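Local coordinates for protein pentafunctional AROM polypeptide (Schizosaccharomyces pombe, PDB 5SWV) that probably catalyses the dehydration of 3-dehydroquinate and the NADPH-dependent reduction of the resulting 3-dehydroshikimate, two successive steps of the shikimate pathway, at residues Ser66-Arg69 with Cys70-Leu74; Asp321-Asp325 with Glu326-Phe330; Arg355-Tyr358 with Asp359-Asn363; Ala387-Ser390 with Leu391-Gly395; Tyr410-Gln413 with Asp414-Pro418. All blocks are in the same frame, centred on the assembly; numbering follows the deposited sequence.

Contact 1. Residues Ser66-Arg69 with Cys70-Leu74; sequences SLLR and CSTTL
Leu68 and Thr72 form the close side of the turn that ends helix 58-69, their side chains running next to each other and in the same direction. The methyl CD1 of Leu68 lies 3.9 Å from CG2 of Thr72, and that same CG2 also rests against the carbonyl oxygen of Leu68. CG2 occupies the place between backbone N and carbonyl carbon, which turns OG1 of Thr72 anti to the backbone N (chi1 -176°). From there OG1 accepts from Leu74 N at 3.1 Å in a nearly straight bond, an ST turn that carries the chain toward strand 76-79.

The backbone joins the same close side. Ser71 N donates to Leu68 O at 2.8 Å, and Thr72 N adds a weak bond to that oxygen; Cys70 N reaches Ser66 O at 3.0 Å. Ile39 and Val41 of strand 38-42 and Leu29 of helix 29-32 pack on the Leu68 and Thr72 side chains.

The opposite character belongs to Cys70, which is exposed, with SG 3.8 Å from Ser66 O, and to Arg69. The Arg69 guanidinium leaves NH1 a loose 3.9 Å from Leu74 O, while NH2 forms a salt bridge with Asp110. In this dehydroquinase barrel, the chemistry implies a helix end secured by carbonyl acceptors and apolar contact, with the arginine's charge spent on a neighbouring loop.

Contact 2. Residues Asp321-Asp325 with Glu326-Phe330; sequences DELSD and EARFF
Leu323 and Arg328 cross obliquely where strand 322-323 gives way to helix 325-330. The arginine chain bends at chi3 (-35°), bringing one face of its guanidinium over CB of Leu323, while NH1 lies 4.0 Å from the leucine CD1. The other methyl, CD2, is turned to CB of Ala327 at 4.2 Å, so the leucine's two branches serve different partners.

Ser324 is the N-cap. Its OG, set between backbone N and carbonyl carbon (chi1 77°), accepts from Ala327 N at 3.2 Å with a nearly straight N-H, and also bonds to Asp350 on strand 345-350. Ser324 O takes Arg328 N at 3.0 Å, and Asp325 O takes Phe329 N at 2.8 Å, starting the helical pattern. Asp325 OD1 stays 5.0 Å from Arg328 NH2, too far for a salt bridge.

One serine hydroxyl of the shikimate dehydrogenase substrate-binding domain thus both caps the helix and links it to the sheet, whereas the arginine side chain meets the leucine through a face of its guanidinium.

Contact 3. Residues Arg355-Tyr358 with Asp359-Asn363; sequences RGIY and DTFAN
Arg355 and Asp359 belong to successive turns of helix 353-364, where the backbone runs in regular i to i+4 bonds, among them Asp359 N to Arg355 O at 2.7 Å and Ala362 N to Tyr358 O at 2.9 Å. Their side chains are joined by a salt bridge with two nitrogens, side-on. NE meets Asp359 OD1 at 2.9 Å, almost straight and in the guanidinium plane, and NH2 reaches OD2, through its syn lone pair, at 2.9 Å along a more bent path. Bends at chi2 and chi3 turn the arginine chain along the helix flank to the carboxylate one turn on, yet the guanidinium and carboxylate planes remain 57° apart. OD1 also lies at the edge of the Tyr358 ring, 3.3 Å from CD1, with ring and carboxylate turned steeply to each other.

Farther along, Asn363 folds back so that ND2 donates to Asp359 O at 2.9 Å; that oxygen also accepts from Asn363 N. On another side of the helix, Ile357 and Phe361 lie alongside each other, CG2 being 4.0 Å from CE2.

This apolar pair faces the dinucleotide-binding part of the shikimate dehydrogenase: Ile357 packs on Ala386, Ala387 and Ser390 of helix 382-393, and Phe361 on Ala442 and Val444 of strand 440-445. Arg355 and Thr360 turn instead to helix 500-516.

Contact 4. Residues Ala387-Ser390 with Leu391-Gly395; sequences AIYS and LHRLG
Tyr389 and Arg393, one helical turn apart, lie side by side with ring and guanidinium planes only 13° from parallel. The touch is made by Arg393 CD, 3.5 Å from CZ of the tyrosine and close to its OH; the guanidinium itself stands farther along. Both side chains leave the helix with CG anti to the backbone N (chi1 174° for Tyr389), which sends them the same way, and the arginine stays extended from CG to NE. The tyrosine OH has a weak hydrogen bond to Glu326, and its ring meets Trp354 edge-to-face.

Helix 382-393 is the crossover of a beta-alpha-beta unit between strands 374-378 and 398-403 in a Rossmann-type sheet, and it ends in a Schellman motif at Gly395, whose positive phi (99°) suits glycine.

Ser390, buried, gives its O to Leu394 N at 3.0 Å, and CD1 of Leu394 curls back over the same oxygen. Ser390 OG bonds to Ala386 O in the preceding turn. Leu391 N reaches Ala387 O at 2.8 Å, while the leucine side chain packs on Val377 and Ala442 of the sheet.

Contact 5. Residues Tyr410-Gln413 with Asp414-Pro418; sequences YRVQ and DVFPP
Val412 and Phe416 meet across the turn that ends helix 406-413. In Phe416, CB lies 3.7 Å from Gln413 O. The ring departs with CG anti to the carbonyl carbon (chi1 -59°), which carries its CD2 edge back to the helix: CD2 is 3.4 Å from Val412 O, and CE2 is 3.7 Å from that oxygen and 4.4 Å from CG1 of Val412. Gln413 O lies at the ring edge, in its plane, while one face takes CG1 of Val415, offset toward the rim. At the far end CZ packs on Ile388 of helix 382-393.

The turn itself is a type I beta turn from Gln413 to Phe416, closed by Phe416 N to Gln413 O at 3.0 Å. Val415 N bonds to Val412 O at 3.2 Å, and Asp414 N retains a helical bond to Tyr410 O. This is how the chain leaves a helix of the Rossmann-type domain for its edge strand 422-426, whose Ile422 touches both Gln413 and Phe416. Tyr420, nearly parallel to the Phe416 ring, meets it from farther along the same loop.

How the contacts relate
Followed from the N terminus, the five contacts come in series; each closes one local turn, and none nests in or crosses another. Contact 1 lies in the dehydroquinase barrel, its nearest atoms about 7 Å from contact 3 and touching none of the others. Contact 2 starts a helix in the substrate-binding domain and reaches contact 4 through Phe330 and Tyr389, and contact 5 through Phe329, which packs on Val415 and Phe416; these touches probably help join the substrate-binding and dinucleotide-binding lobes. Contacts 3 and 4, centres 10 Å apart, join helices 353-364 and 382-393, with Tyr358 against Leu394. Contact 5 adds helix 406-413, where Val412 meets Ile388, so contacts 3 to 5 pack successive helices on one another.

Contact 1. Residues Ser66-Arg69 with Cys70-Leu74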
loop_
_atom_site.group_PDB
_atom_site.type_symbol
_atom_site.label_atom_id
_atom_site.label_comp_id
_atom_site.label_asym_id
_atom_site.label_seq_id
_atom_site.Cartn_x
_atom_site.Cartn_y
_atom_site.Cartn_z
ATOM N N SER A 66 17.037 6.751 1.575
ATOM C CA SER A 66 17.069 5.393 2.140
ATOM C C SER A 66 16.317 5.340 3.466
ATOM O O SER A 66 15.593 4.380 3.712
ATOM C CB SER A 66 18.498 4.815 2.246
ATOM O OG SER A 66 19.410 5.767 2.734
ATOM N N LEU A 67 16.452 6.376 4.294
ATOM C CA LEU A 67 15.704 6.464 5.556
ATOM C C LEU A 67 14.198 6.303 5.326
ATOM O O LEU A 67 13.506 5.658 6.121
ATOM C CB LEU A 67 16.005 7.790 6.277
ATOM C CG LEU A 67 15.414 8.036 7.670
ATOM C CD1 LEU A 67 15.873 6.989 8.676
ATOM C CD2 LEU A 67 15.787 9.423 8.170
ATOM N N LEU A 68 13.704 6.861 4.226
ATOM C CA LEU A 68 12.295 6.749 3.862
ATOM C C LEU A 68 11.963 5.336 3.369
ATOM O O LEU A 68 10.958 4.736 3.788
ATOM C CB LEU A 68 11.950 7.792 2.793
ATOM C CG LEU A 68 10.582 7.715 2.131
ATOM C CD1 LEU A 68 9.501 7.995 3.154
ATOM C CD2 LEU A 68 10.502 8.671 0.954
ATOM N N ARG A 69 12.801 4.809 2.478
ATOM C CA ARG A 69 12.637 3.430 1.978
ATOM C C ARG A 69 12.585 2.343 3.061
ATOM O O ARG A 69 12.003 1.305 2.835
ATOM C CB ARG A 69 13.729 3.081 0.962
ATOM C CG ARG A 69 13.480 3.637 -0.428
ATOM C CD ARG A 69 13.862 2.591 -1.451
ATOM N NE ARG A 69 13.728 3.006 -2.849
ATOM C CZ ARG A 69 12.601 3.000 -3.574
ATOM N NH1 ARG A 69 11.415 2.647 -3.058
ATOM N NH2 ARG A 69 12.658 3.378 -4.849
ATOM N N CYS A 70 13.196 2.590 4.214
ATOM C CA CYS A 70 13.076 1.703 5.379
ATOM C C CYS A 70 11.760 1.858 6.150
ATOM O O CYS A 70 11.506 1.079 7.066
ATOM C CB CYS A 70 14.275 1.893 6.344
ATOM S SG CYS A 70 15.821 1.150 5.739
ATOM N N SER A 71 10.953 2.871 5.834
ATOM C CA SER A 71 9.675 3.073 6.505
ATOM C C SER A 71 8.474 2.864 5.602
ATOM O O SER A 71 7.351 2.909 6.086
ATOM C CB SER A 71 9.626 4.472 7.111
ATOM O OG SER A 71 10.567 4.606 8.166
ATOM N N THR A 72 8.690 2.649 4.301
ATOM C CA THR A 72 7.583 2.410 3.374
ATOM C C THR A 72 8.023 1.675 2.118
ATOM O O THR A 72 9.138 1.859 1.627
ATOM C CB THR A 72 6.866 3.721 2.942
ATOM O OG1 THR A 72 5.745 3.402 2.109
ATOM C CG2 THR A 72 7.783 4.629 2.153
ATOM N N THR A 73 7.088 0.888 1.596
ATOM C CA THR A 73 7.257 0.125 0.372
ATOM C C THR A 73 6.788 0.876 -0.865
ATOM O O THR A 73 6.916 0.364 -1.977
ATOM C CB THR A 73 6.438 -1.185 0.442
ATOM O OG1 THR A 73 5.039 -0.885 0.561
ATOM C CG2 THR A 73 6.866 -2.026 1.634
ATOM N N LEU A 74 6.215 2.064 -0.674
ATOM C CA LEU A 74 5.636 2.822 -1.771
ATOM C C LEU A 74 6.711 3.282 -2.756
ATOM O O LEU A 74 7.769 3.753 -2.346
ATOM C CB LEU A 74 4.859 4.050 -1.252
ATOM C CG LEU A 74 3.567 3.802 -0.461
ATOM C CD1 LEU A 74 2.979 5.125 0.019
ATOM C CD2 LEU A 74 2.549 3.016 -1.288
#

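Contact 2. Residues Asp321-Asp325 with Glu326-Phe330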
loop_
_atom_site.group_PDB
_atom_site.type_symbol
_atom_site.label_atom_id
_atom_site.label_comp_id
_atom_site.label_asym_id
_atom_site.label_seq_id
_atom_site.Cartn_x
_atom_site.Cartn_y
_atom_site.Cartn_z
ATOM N N ASP A 321 -15.963 -16.177 -11.202
ATOM C CA ASP A 321 -15.410 -16.408 -12.546
ATOM C C ASP A 321 -13.870 -16.496 -12.530
ATOM O O ASP A 321 -13.272 -17.103 -13.411
ATOM C CB ASP A 321 -15.830 -15.258 -13.480
ATOM C CG ASP A 321 -17.349 -15.066 -13.546
ATOM O OD1 ASP A 321 -18.005 -15.915 -14.161
ATOM O OD2 ASP A 321 -17.893 -14.077 -12.998
ATOM N N GLU A 322 -13.255 -15.836 -11.547
ATOM C CA GLU A 322 -11.811 -15.737 -11.373
ATOM C C GLU A 322 -11.472 -15.944 -9.906
ATOM O O GLU A 322 -12.282 -15.621 -9.038
ATOM C CB GLU A 322 -11.337 -14.333 -11.693
ATOM C CG GLU A 322 -11.205 -13.990 -13.151
ATOM C CD GLU A 322 -10.756 -12.547 -13.350
ATOM O OE1 GLU A 322 -10.144 -11.941 -12.423
ATOM O OE2 GLU A 322 -11.024 -12.009 -14.449
ATOM N N LEU A 323 -10.258 -16.423 -9.639
ATOM C CA LEU A 323 -9.711 -16.462 -8.290
ATOM C C LEU A 323 -8.322 -15.860 -8.275
ATOM O O LEU A 323 -7.606 -15.941 -9.253
ATOM C CB LEU A 323 -9.628 -17.896 -7.807
ATOM C CG LEU A 323 -10.967 -18.603 -7.630
ATOM C CD1 LEU A 323 -10.774 -20.108 -7.442
ATOM C CD2 LEU A 323 -11.707 -17.997 -6.452
ATOM N N SER A 324 -7.931 -15.267 -7.157
ATOM C CA SER A 324 -6.544 -14.843 -6.985
ATOM C C SER A 324 -5.727 -16.084 -6.689
ATOM O O SER A 324 -6.275 -17.116 -6.303
ATOM C CB SER A 324 -6.400 -13.858 -5.834
ATOM O OG SER A 324 -6.442 -14.526 -4.588
ATOM N N ASP A 325 -4.416 -15.974 -6.848
ATOM C CA ASP A 325 -3.530 -17.105 -6.572
ATOM C C ASP A 325 -3.769 -17.645 -5.162
ATOM O O ASP A 325 -3.891 -18.850 -4.983
ATOM C CB ASP A 325 -2.055 -16.716 -6.744
ATOM C CG ASP A 325 -1.671 -16.401 -8.201
ATOM O OD1 ASP A 325 -2.329 -16.878 -9.159
ATOM O OD2 ASP A 325 -0.668 -15.671 -8.381
ATOM N N GLU A 326 -3.882 -16.752 -4.180
ATOM C CA GLU A 326 -3.993 -17.179 -2.788
ATOM C C GLU A 326 -5.321 -17.868 -2.559
ATOM O O GLU A 326 -5.382 -18.877 -1.870
ATOM C CB GLU A 326 -3.820 -16.022 -1.803
ATOM C CG GLU A 326 -2.399 -15.484 -1.689
ATOM C CD GLU A 326 -1.967 -14.565 -2.832
ATOM O OE1 GLU A 326 -2.820 -14.152 -3.669
ATOM O OE2 GLU A 326 -0.744 -14.285 -2.911
ATOM N N ALA A 327 -6.381 -17.344 -3.156
ATOM C CA ALA A 327 -7.701 -17.943 -2.998
ATOM C C ALA A 327 -7.720 -19.347 -3.567
ATOM O O ALA A 327 -8.293 -20.245 -2.961
ATOM C CB ALA A 327 -8.798 -17.085 -3.635
ATOM N N ARG A 328 -7.083 -19.530 -4.717
ATOM C CA ARG A 328 -6.983 -20.854 -5.308
ATOM C C ARG A 328 -6.117 -21.751 -4.454
ATOM O O ARG A 328 -6.493 -22.864 -4.149
ATOM C CB ARG A 328 -6.406 -20.808 -6.705
ATOM C CG ARG A 328 -6.573 -22.136 -7.442
ATOM C CD ARG A 328 -5.769 -22.175 -8.732
ATOM N NE ARG A 328 -5.747 -20.844 -9.343
ATOM C CZ ARG A 328 -6.777 -20.267 -9.972
ATOM N NH1 ARG A 328 -7.947 -20.906 -10.130
ATOM N NH2 ARG A 328 -6.625 -19.030 -10.455
ATOM N N PHE A 329 -4.963 -21.255 -4.054
ATOM C CA PHE A 329 -4.042 -22.075 -3.326
ATOM C C PHE A 329 -4.651 -22.538 -2.009
ATOM O O PHE A 329 -4.576 -23.708 -1.711
ATOM C CB PHE A 329 -2.743 -21.328 -3.101
ATOM C CG PHE A 329 -1.730 -22.131 -2.376
ATOM C CD1 PHE A 329 -1.117 -23.198 -2.999
ATOM C CD2 PHE A 329 -1.395 -21.827 -1.059
ATOM C CE1 PHE A 329 -0.163 -23.956 -2.320
ATOM C CE2 PHE A 329 -0.452 -22.561 -0.376
ATOM C CZ PHE A 329 0.161 -23.635 -1.003
ATOM N N PHE A 330 -5.260 -21.636 -1.240
ATOM C CA PHE A 330 -5.895 -22.007 0.031
ATOM C C PHE A 330 -7.327 -22.526 -0.122
ATOM O O PHE A 330 -7.937 -22.940 0.871
ATOM C CB PHE A 330 -5.928 -20.821 0.993
ATOM C CG PHE A 330 -4.576 -20.301 1.386
ATOM C CD1 PHE A 330 -3.653 -21.121 1.994
ATOM C CD2 PHE A 330 -4.248 -18.957 1.198
ATOM C CE1 PHE A 330 -2.407 -20.631 2.372
ATOM C CE2 PHE A 330 -3.012 -18.451 1.589
ATOM C CZ PHE A 330 -2.089 -19.288 2.180
#

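Contact 3. Residues Arg355-Tyr358 with Asp359-Asn363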
loop_
_atom_site.group_PDB
_atom_site.type_symbol
_atom_site.label_atom_id
_atom_site.label_comp_id
_atom_site.label_asym_id
_atom_site.label_seq_id
_atom_site.Cartn_x
_atom_site.Cartn_y
_atom_site.Cartn_z
ATOM N N ARG A 355 -3.109 -11.847 4.807
ATOM C CA ARG A 355 -2.643 -10.472 4.895
ATOM C C ARG A 355 -2.688 -9.968 6.337
ATOM O O ARG A 355 -1.837 -9.178 6.743
ATOM C CB ARG A 355 -3.473 -9.560 3.986
ATOM C CG ARG A 355 -3.340 -9.873 2.495
ATOM C CD ARG A 355 -1.971 -9.492 1.934
ATOM N NE ARG A 355 -1.779 -8.090 2.222
ATOM C CZ ARG A 355 -2.334 -7.102 1.535
ATOM N NH1 ARG A 355 -3.055 -7.328 0.444
ATOM N NH2 ARG A 355 -2.144 -5.862 1.935
ATOM N N GLY A 356 -3.666 -10.432 7.112
ATOM C CA GLY A 356 -3.717 -10.136 8.532
ATOM C C GLY A 356 -2.423 -10.500 9.244
ATOM O O GLY A 356 -1.984 -9.787 10.157
ATOM N N ILE A 357 -1.816 -11.607 8.818
ATOM C CA ILE A 357 -0.541 -12.064 9.362
ATOM C C ILE A 357 0.602 -11.296 8.737
ATOM O O ILE A 357 1.365 -10.653 9.432
ATOM C CB ILE A 357 -0.347 -13.576 9.143
ATOM C CG1 ILE A 357 -1.495 -14.345 9.830
ATOM C CG2 ILE A 357 1.001 -14.032 9.700
ATOM C CD1 ILE A 357 -1.554 -15.815 9.488
ATOM N N TYR A 358 0.695 -11.349 7.422
ATOM C CA TYR A 358 1.760 -10.699 6.703
ATOM C C TYR A 358 1.897 -9.226 7.042
ATOM O O TYR A 358 2.969 -8.782 7.434
ATOM C CB TYR A 358 1.551 -10.861 5.196
ATOM C CG TYR A 358 2.669 -10.267 4.396
ATOM C CD1 TYR A 358 2.627 -8.938 4.007
ATOM C CD2 TYR A 358 3.796 -11.019 4.066
ATOM C CE1 TYR A 358 3.672 -8.371 3.293
ATOM C CE2 TYR A 358 4.842 -10.471 3.343
ATOM C CZ TYR A 358 4.779 -9.144 2.962
ATOM O OH TYR A 358 5.795 -8.561 2.261
ATOM N N ASP A 359 0.812 -8.472 6.886
ATOM C CA ASP A 359 0.840 -7.011 7.056
ATOM C C ASP A 359 1.132 -6.589 8.500
ATOM O O ASP A 359 1.650 -5.485 8.740
ATOM C CB ASP A 359 -0.493 -6.357 6.664
ATOM C CG ASP A 359 -0.853 -6.501 5.186
ATOM O OD1 ASP A 359 -0.099 -7.081 4.371
ATOM O OD2 ASP A 359 -1.942 -6.002 4.835
ATOM N N THR A 360 0.755 -7.431 9.460
ATOM C CA THR A 360 1.021 -7.143 10.866
ATOM C C THR A 360 2.531 -7.161 11.120
ATOM O O THR A 360 3.063 -6.226 11.699
ATOM C CB THR A 360 0.284 -8.134 11.780
ATOM O OG1 THR A 360 -1.119 -7.981 11.586
ATOM C CG2 THR A 360 0.604 -7.887 13.233
ATOM N N PHE A 361 3.204 -8.215 10.660
ATOM C CA PHE A 361 4.661 -8.307 10.725
ATOM C C PHE A 361 5.327 -7.189 9.936
ATOM O O PHE A 361 6.227 -6.522 10.442
ATOM C CB PHE A 361 5.155 -9.678 10.224
ATOM C CG PHE A 361 5.033 -10.775 11.251
ATOM C CD1 PHE A 361 5.929 -10.861 12.308
ATOM C CD2 PHE A 361 4.030 -11.727 11.162
ATOM C CE1 PHE A 361 5.815 -11.859 13.260
ATOM C CE2 PHE A 361 3.919 -12.739 12.112
ATOM C CZ PHE A 361 4.809 -12.797 13.164
ATOM N N ALA A 362 4.868 -6.968 8.711
ATOM C CA ALA A 362 5.434 -5.908 7.867
ATOM C C ALA A 362 5.532 -4.567 8.611
ATOM O O ALA A 362 6.563 -3.901 8.530
ATOM C CB ALA A 362 4.631 -5.752 6.585
ATOM N N ASN A 363 4.483 -4.216 9.359
ATOM C CA ASN A 363 4.439 -2.968 10.135
ATOM C C ASN A 363 5.119 -3.027 11.495
ATOM O O ASN A 363 5.662 -2.020 11.950
ATOM C CB ASN A 363 2.988 -2.471 10.307
ATOM C CG ASN A 363 2.449 -1.815 9.044
ATOM O OD1 ASN A 363 2.495 -0.582 8.897
ATOM N ND2 ASN A 363 1.975 -2.637 8.104
#

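Contact 4. Residues Ala387-Ser390 with Leu391-Gly395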
loop_
_atom_site.group_PDB
_atom_site.type_symbol
_atom_site.label_atom_id
_atom_site.label_comp_id
_atom_site.label_asym_id
_atom_site.label_seq_id
_atom_site.Cartn_x
_atom_site.Cartn_y
_atom_site.Cartn_z
ATOM N N ALA A 387 -0.160 -18.657 7.908
ATOM C CA ALA A 387 0.994 -18.231 8.691
ATOM C C ALA A 387 2.325 -18.707 8.086
ATOM O O ALA A 387 3.279 -17.929 7.985
ATOM C CB ALA A 387 0.857 -18.708 10.125
ATOM N N ILE A 388 2.379 -19.971 7.672
ATOM C CA ILE A 388 3.552 -20.502 6.990
ATOM C C ILE A 388 3.810 -19.743 5.692
ATOM O O ILE A 388 4.908 -19.223 5.500
ATOM C CB ILE A 388 3.426 -22.009 6.759
ATOM C CG1 ILE A 388 3.582 -22.707 8.093
ATOM C CG2 ILE A 388 4.488 -22.529 5.790
ATOM C CD1 ILE A 388 3.191 -24.161 8.053
ATOM N N TYR A 389 2.807 -19.646 4.820
ATOM C CA TYR A 389 2.926 -18.807 3.604
ATOM C C TYR A 389 3.436 -17.391 3.928
ATOM O O TYR A 389 4.391 -16.918 3.316
ATOM C CB TYR A 389 1.599 -18.745 2.837
ATOM C CG TYR A 389 1.593 -17.801 1.657
ATOM C CD1 TYR A 389 2.410 -18.021 0.563
ATOM C CD2 TYR A 389 0.753 -16.681 1.634
ATOM C CE1 TYR A 389 2.399 -17.158 -0.537
ATOM C CE2 TYR A 389 0.735 -15.804 0.553
ATOM C CZ TYR A 389 1.557 -16.040 -0.540
ATOM O OH TYR A 389 1.535 -15.162 -1.612
ATOM N N SER A 390 2.827 -16.745 4.922
ATOM C CA SER A 390 3.222 -15.382 5.298
ATOM C C SER A 390 4.679 -15.338 5.742
ATOM O O SER A 390 5.430 -14.494 5.281
ATOM C CB SER A 390 2.306 -14.809 6.390
ATOM O OG SER A 390 0.996 -14.640 5.902
ATOM N N LEU A 391 5.090 -16.242 6.621
ATOM C CA LEU A 391 6.480 -16.202 7.103
ATOM C C LEU A 391 7.443 -16.454 5.956
ATOM O O LEU A 391 8.442 -15.765 5.831
ATOM C CB LEU A 391 6.722 -17.177 8.265
ATOM C CG LEU A 391 6.036 -16.764 9.574
ATOM C CD1 LEU A 391 6.353 -17.715 10.705
ATOM C CD2 LEU A 391 6.436 -15.356 9.980
ATOM N N HIS A 392 7.093 -17.400 5.097
ATOM C CA HIS A 392 7.907 -17.705 3.940
ATOM C C HIS A 392 8.007 -16.502 3.018
ATOM O O HIS A 392 9.094 -16.159 2.541
ATOM C CB HIS A 392 7.367 -18.926 3.175
ATOM C CG HIS A 392 8.299 -19.425 2.112
ATOM N ND1 HIS A 392 8.295 -18.924 0.829
ATOM C CD2 HIS A 392 9.276 -20.361 2.150
ATOM C CE1 HIS A 392 9.230 -19.532 0.119
ATOM N NE2 HIS A 392 9.841 -20.406 0.898
ATOM N N ARG A 393 6.887 -15.834 2.794
ATOM C CA ARG A 393 6.864 -14.690 1.887
ATOM C C ARG A 393 7.660 -13.511 2.409
ATOM O O ARG A 393 8.152 -12.729 1.630
ATOM C CB ARG A 393 5.421 -14.267 1.614
ATOM C CG ARG A 393 5.259 -13.308 0.452
ATOM C CD ARG A 393 3.912 -13.487 -0.221
ATOM N NE ARG A 393 3.506 -12.229 -0.839
ATOM C CZ ARG A 393 3.764 -11.855 -2.085
ATOM N NH1 ARG A 393 4.438 -12.646 -2.924
ATOM N NH2 ARG A 393 3.340 -10.664 -2.498
ATOM N N LEU A 394 7.776 -13.386 3.725
ATOM C CA LEU A 394 8.607 -12.364 4.342
ATOM C C LEU A 394 10.081 -12.750 4.381
ATOM O O LEU A 394 10.880 -11.974 4.882
ATOM C CB LEU A 394 8.143 -12.098 5.781
ATOM C CG LEU A 394 6.731 -11.548 6.041
ATOM C CD1 LEU A 394 6.167 -11.998 7.380
ATOM C CD2 LEU A 394 6.717 -10.037 5.984
ATOM N N GLY A 395 10.445 -13.945 3.913
ATOM C CA GLY A 395 11.849 -14.343 3.777
ATOM C C GLY A 395 12.437 -15.221 4.881
ATOM O O GLY A 395 13.640 -15.476 4.878
#

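Contact 5. Residues Tyr410-Gln413 with Asp414-Pro418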
loop_
_atom_site.group_PDB
_atom_site.type_symbol
_atom_site.label_atom_id
_atom_site.label_comp_id
_atom_site.label_asym_id
_atom_site.label_seq_id
_atom_site.Cartn_x
_atom_site.Cartn_y
_atom_site.Cartn_z
ATOM N N TYR A 410 2.523 -32.799 9.694
ATOM C CA TYR A 410 2.710 -33.389 8.367
ATOM C C TYR A 410 1.610 -33.018 7.382
ATOM O O TYR A 410 1.888 -32.748 6.234
ATOM C CB TYR A 410 2.872 -34.923 8.445
ATOM C CG TYR A 410 4.297 -35.361 8.734
ATOM C CD1 TYR A 410 5.333 -34.994 7.870
ATOM C CD2 TYR A 410 4.614 -36.136 9.861
ATOM C CE1 TYR A 410 6.640 -35.361 8.120
ATOM C CE2 TYR A 410 5.924 -36.516 10.117
ATOM C CZ TYR A 410 6.929 -36.119 9.237
ATOM O OH TYR A 410 8.239 -36.465 9.436
ATOM N N ARG A 411 0.368 -32.987 7.829
ATOM C CA ARG A 411 -0.730 -32.600 6.955
ATOM C C ARG A 411 -0.517 -31.174 6.372
ATOM O O ARG A 411 -0.741 -30.911 5.172
ATOM C CB ARG A 411 -2.045 -32.667 7.729
ATOM C CG ARG A 411 -3.273 -32.510 6.853
ATOM C CD ARG A 411 -4.319 -31.625 7.493
ATOM N NE ARG A 411 -4.790 -32.265 8.718
ATOM C CZ ARG A 411 -4.703 -31.771 9.956
ATOM N NH1 ARG A 411 -4.183 -30.562 10.214
ATOM N NH2 ARG A 411 -5.175 -32.506 10.961
ATOM N N VAL A 412 -0.071 -30.280 7.245
ATOM C CA VAL A 412 0.221 -28.913 6.878
ATOM C C VAL A 412 1.444 -28.846 5.984
ATOM O O VAL A 412 1.420 -28.165 4.970
ATOM C CB VAL A 412 0.484 -28.062 8.125
ATOM C CG1 VAL A 412 0.959 -26.666 7.732
ATOM C CG2 VAL A 412 -0.768 -27.995 8.989
ATOM N N GLN A 413 2.519 -29.519 6.386
ATOM C CA GLN A 413 3.766 -29.504 5.618
ATOM C C GLN A 413 3.528 -29.936 4.165
ATOM O O GLN A 413 4.043 -29.313 3.238
ATOM C CB GLN A 413 4.828 -30.409 6.279
ATOM C CG GLN A 413 6.174 -30.496 5.542
ATOM C CD GLN A 413 7.187 -31.383 6.248
ATOM O OE1 GLN A 413 6.984 -32.592 6.375
ATOM N NE2 GLN A 413 8.287 -30.790 6.707
ATOM N N ASP A 414 2.717 -30.979 3.988
ATOM C CA ASP A 414 2.502 -31.609 2.685
ATOM C C ASP A 414 1.700 -30.754 1.698
ATOM O O ASP A 414 1.636 -31.094 0.523
ATOM C CB ASP A 414 1.841 -33.001 2.846
ATOM C CG ASP A 414 2.750 -34.024 3.579
ATOM O OD1 ASP A 414 3.982 -33.798 3.733
ATOM O OD2 ASP A 414 2.221 -35.063 4.024
ATOM N N VAL A 415 1.091 -29.665 2.165
ATOM C CA VAL A 415 0.503 -28.652 1.274
ATOM C C VAL A 415 1.580 -27.914 0.459
ATOM O O VAL A 415 1.330 -27.449 -0.637
ATOM C CB VAL A 415 -0.319 -27.614 2.085
ATOM C CG1 VAL A 415 -0.783 -26.447 1.217
ATOM C CG2 VAL A 415 -1.521 -28.272 2.758
ATOM N N PHE A 416 2.774 -27.798 1.015
ATOM C CA PHE A 416 3.842 -27.014 0.415
ATOM C C PHE A 416 4.882 -27.930 -0.219
ATOM O O PHE A 416 4.909 -29.116 0.066
ATOM C CB PHE A 416 4.466 -26.135 1.492
ATOM C CG PHE A 416 3.477 -25.194 2.138
ATOM C CD1 PHE A 416 3.229 -23.942 1.594
ATOM C CD2 PHE A 416 2.772 -25.572 3.277
ATOM C CE1 PHE A 416 2.316 -23.084 2.184
ATOM C CE2 PHE A 416 1.856 -24.711 3.867
ATOM C CZ PHE A 416 1.631 -23.470 3.320
ATOM N N PRO A 417 5.734 -27.392 -1.102
ATOM C CA PRO A 417 6.742 -28.269 -1.683
ATOM C C PRO A 417 7.806 -28.647 -0.660
ATOM O O PRO A 417 7.861 -28.039 0.399
ATOM C CB PRO A 417 7.355 -27.427 -2.812
ATOM C CG PRO A 417 6.471 -26.230 -2.964
ATOM C CD PRO A 417 5.843 -26.019 -1.624
ATOM N N PRO A 418 8.637 -29.658 -0.970
ATOM C CA PRO A 418 9.676 -30.145 -0.035
ATOM C C PRO A 418 10.710 -29.125 0.451
ATOM O O PRO A 418 11.175 -29.222 1.579
ATOM C CB PRO A 418 10.371 -31.252 -0.833
ATOM C CG PRO A 418 9.292 -31.761 -1.733
ATOM C CD PRO A 418 8.513 -30.542 -2.147
#